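Local coordinates for protein 3-hydroxyisobutyrate dehydrogenase (Salmonella typhimurium, PDB 3G0O) that probably oxidises L-threonate to 2-oxo-tetronate, with NAD(+) as the preferred cosubstrate and NADP(+) as an alternative, at residues A[15-20]-A[42-46]. Sequence-based numbering, arbitrary orientation.
Sequences LGSMGM and ACANL
M20, a selenomethionine, donates its backbone N to G16 O at 2.8 Å, a bond of the first turn of helix 17-28, and sends its side chain across to helix 40-48. No hydrogen bond links 15-20 to 42-46, so the 249 Å² they bury between them rests on apolar packing, carried mainly by L15, M20, A42 and L46. L15 points its CB toward helix 40-48, 3.9 Å from A42 CB, and with chi2 at 174° its CD1 reaches in between A42 CB, C43 SG and L46 CD2, the last at 4.3 Å. The turn between strand 9-13 and helix 17-28 fits the Rossmann dinucleotide-binding pattern GxGxxG (G14, G16, G19), with G16 as the N-cap; helix 40-48, on the other side of the contact, follows the second strand, 32-36. The M20 side chain starts on a bond not aimed at that helix; bends at chi2 (-59°) and chi3 (-71°) fold it round and set CE 4.2 Å from both N45 CB and L46 CD1. Its selenium lies against the carbonyl of A42 (SE to O 4.0 Å), a plain contact with an oxygen that already accepts L46 N at 3.1 Å. The M20 and L46 side chains run past one another in opposite senses. Just after strand 32-36, D37 OD1 accepts a hydrogen bond from L15 N, while S17 and M18 touch helix 132-136.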
ATOM      1  N   LEU A  15       1.881 -26.308   8.832  1.00 21.69           N
ATOM      2  CA  LEU A  15       0.639 -25.788   9.379  1.00 22.39           C
ATOM      3  C   LEU A  15       0.780 -24.449  10.096  1.00 24.98           C
ATOM      4  O   LEU A  15       0.306 -24.275  11.224  1.00 23.84           O
ATOM      5  CB  LEU A  15       0.016 -26.829  10.314  1.00 22.89           C
ATOM      6  CG  LEU A  15      -0.320 -28.148   9.605  1.00 23.96           C
ATOM      7  CD1 LEU A  15      -0.801 -29.174  10.625  1.00 24.47           C
ATOM      8  CD2 LEU A  15      -1.377 -27.900   8.534  1.00 23.67           C
ATOM      9  N   GLY A  16       1.444 -23.511   9.431  1.00 24.14           N
ATOM     10  CA  GLY A  16       1.596 -22.181   9.987  1.00 24.70           C
ATOM     11  C   GLY A  16       0.272 -21.482   9.746  1.00 24.90           C
ATOM     12  O   GLY A  16      -0.735 -22.145   9.502  1.00 25.67           O
ATOM     13  N   SER A  17       0.257 -20.157   9.797  1.00 25.57           N
ATOM     14  CA  SER A  17      -0.981 -19.417   9.580  1.00 26.44           C
ATOM     15  C   SER A  17      -1.604 -19.729   8.225  1.00 25.90           C
ATOM     16  O   SER A  17      -2.807 -19.992   8.129  1.00 26.44           O
ATOM     17  CB  SER A  17      -0.722 -17.913   9.687  1.00 28.58           C
ATOM     18  OG  SER A  17      -0.389 -17.557  11.016  1.00 33.23           O
HETATM   19  N   MSE A  18      -0.784 -19.706   7.180  1.00 23.86           N
HETATM   20  CA  MSE A  18      -1.268 -19.974   5.835  1.00 22.69           C
HETATM   21  C   MSE A  18      -1.657 -21.442   5.674  1.00 22.96           C
HETATM   22  O   MSE A  18      -2.695 -21.751   5.094  1.00 21.21           O
HETATM   23  CB  MSE A  18      -0.204 -19.594   4.801  1.00 23.40           C
HETATM   24  CG  MSE A  18       0.154 -18.102   4.781  1.00 24.64           C
HETATM   25 SE   MSE A  18      -1.349 -16.923   4.369  1.00 33.56          SE
HETATM   26  CE  MSE A  18      -1.297 -17.033   2.438  1.00 27.57           C
ATOM     27  N   GLY A  19      -0.823 -22.333   6.200  1.00 22.00           N
ATOM     28  CA  GLY A  19      -1.081 -23.761   6.104  1.00 22.68           C
ATOM     29  C   GLY A  19      -2.355 -24.200   6.795  1.00 22.95           C
ATOM     30  O   GLY A  19      -3.105 -25.013   6.252  1.00 23.09           O
HETATM   31  N   MSE A  20      -2.601 -23.680   7.996  1.00 22.66           N
HETATM   32  CA  MSE A  20      -3.810 -24.038   8.726  1.00 24.15           C
HETATM   33  C   MSE A  20      -5.028 -23.572   7.945  1.00 24.16           C
HETATM   34  O   MSE A  20      -6.039 -24.270   7.884  1.00 22.92           O
HETATM   35  CB  MSE A  20      -3.816 -23.417  10.126  1.00 27.12           C
HETATM   36  CG  MSE A  20      -3.066 -24.228  11.177  1.00 32.89           C
HETATM   37 SE   MSE A  20      -3.755 -26.046  11.408  1.00 40.23          SE
HETATM   38  CE  MSE A  20      -5.432 -25.646  12.287  1.00 36.45           C
ATOM     39  N   ALA A  42      -1.042 -27.816  16.474  1.00 28.92           N
ATOM     40  CA  ALA A  42      -1.645 -27.563  15.165  1.00 27.20           C
ATOM     41  C   ALA A  42      -2.277 -28.873  14.687  1.00 26.58           C
ATOM     42  O   ALA A  42      -3.396 -28.895  14.172  1.00 25.42           O
ATOM     43  CB  ALA A  42      -0.577 -27.107  14.174  1.00 26.89           C
ATOM     44  N   CYS A  43      -1.544 -29.965  14.874  1.00 25.68           N
ATOM     45  CA  CYS A  43      -2.022 -31.277  14.467  1.00 26.10           C
ATOM     46  C   CYS A  43      -3.289 -31.657  15.219  1.00 25.72           C
ATOM     47  O   CYS A  43      -4.281 -32.063  14.616  1.00 25.43           O
ATOM     48  CB  CYS A  43      -0.931 -32.319  14.700  1.00 25.24           C
ATOM     49  SG  CYS A  43       0.507 -32.094  13.629  1.00 25.40           S
ATOM     50  N   ALA A  44      -3.259 -31.506  16.539  1.00 26.58           N
ATOM     51  CA  ALA A  44      -4.411 -31.834  17.372  1.00 26.35           C
ATOM     52  C   ALA A  44      -5.652 -31.056  16.949  1.00 27.04           C
ATOM     53  O   ALA A  44      -6.749 -31.611  16.904  1.00 26.64           O
ATOM     54  CB  ALA A  44      -4.092 -31.558  18.840  1.00 27.90           C
ATOM     55  N   ASN A  45      -5.492 -29.770  16.644  1.00 27.41           N
ATOM     56  CA  ASN A  45      -6.639 -28.973  16.224  1.00 28.17           C
ATOM     57  C   ASN A  45      -7.229 -29.493  14.932  1.00 27.78           C
ATOM     58  O   ASN A  45      -8.446 -29.509  14.763  1.00 28.71           O
ATOM     59  CB  ASN A  45      -6.267 -27.510  16.001  1.00 30.42           C
ATOM     60  CG  ASN A  45      -5.973 -26.789  17.277  1.00 33.43           C
ATOM     61  OD1 ASN A  45      -6.584 -27.063  18.310  1.00 34.00           O
ATOM     62  ND2 ASN A  45      -5.041 -25.845  17.220  1.00 34.91           N
ATOM     63  N   LEU A  46      -6.361 -29.895  14.010  1.00 26.95           N
ATOM     64  CA  LEU A  46      -6.818 -30.397  12.726  1.00 26.83           C
ATOM     65  C   LEU A  46      -7.596 -31.694  12.913  1.00 26.11           C
ATOM     66  O   LEU A  46      -8.636 -31.897  12.287  1.00 23.78           O
ATOM     67  CB  LEU A  46      -5.625 -30.617  11.792  1.00 28.59           C
ATOM     68  CG  LEU A  46      -5.928 -30.439  10.305  1.00 30.39           C
ATOM     69  CD1 LEU A  46      -6.452 -29.026  10.057  1.00 30.73           C
ATOM     70  CD2 LEU A  46      -4.668 -30.686   9.489  1.00 30.57           C
TER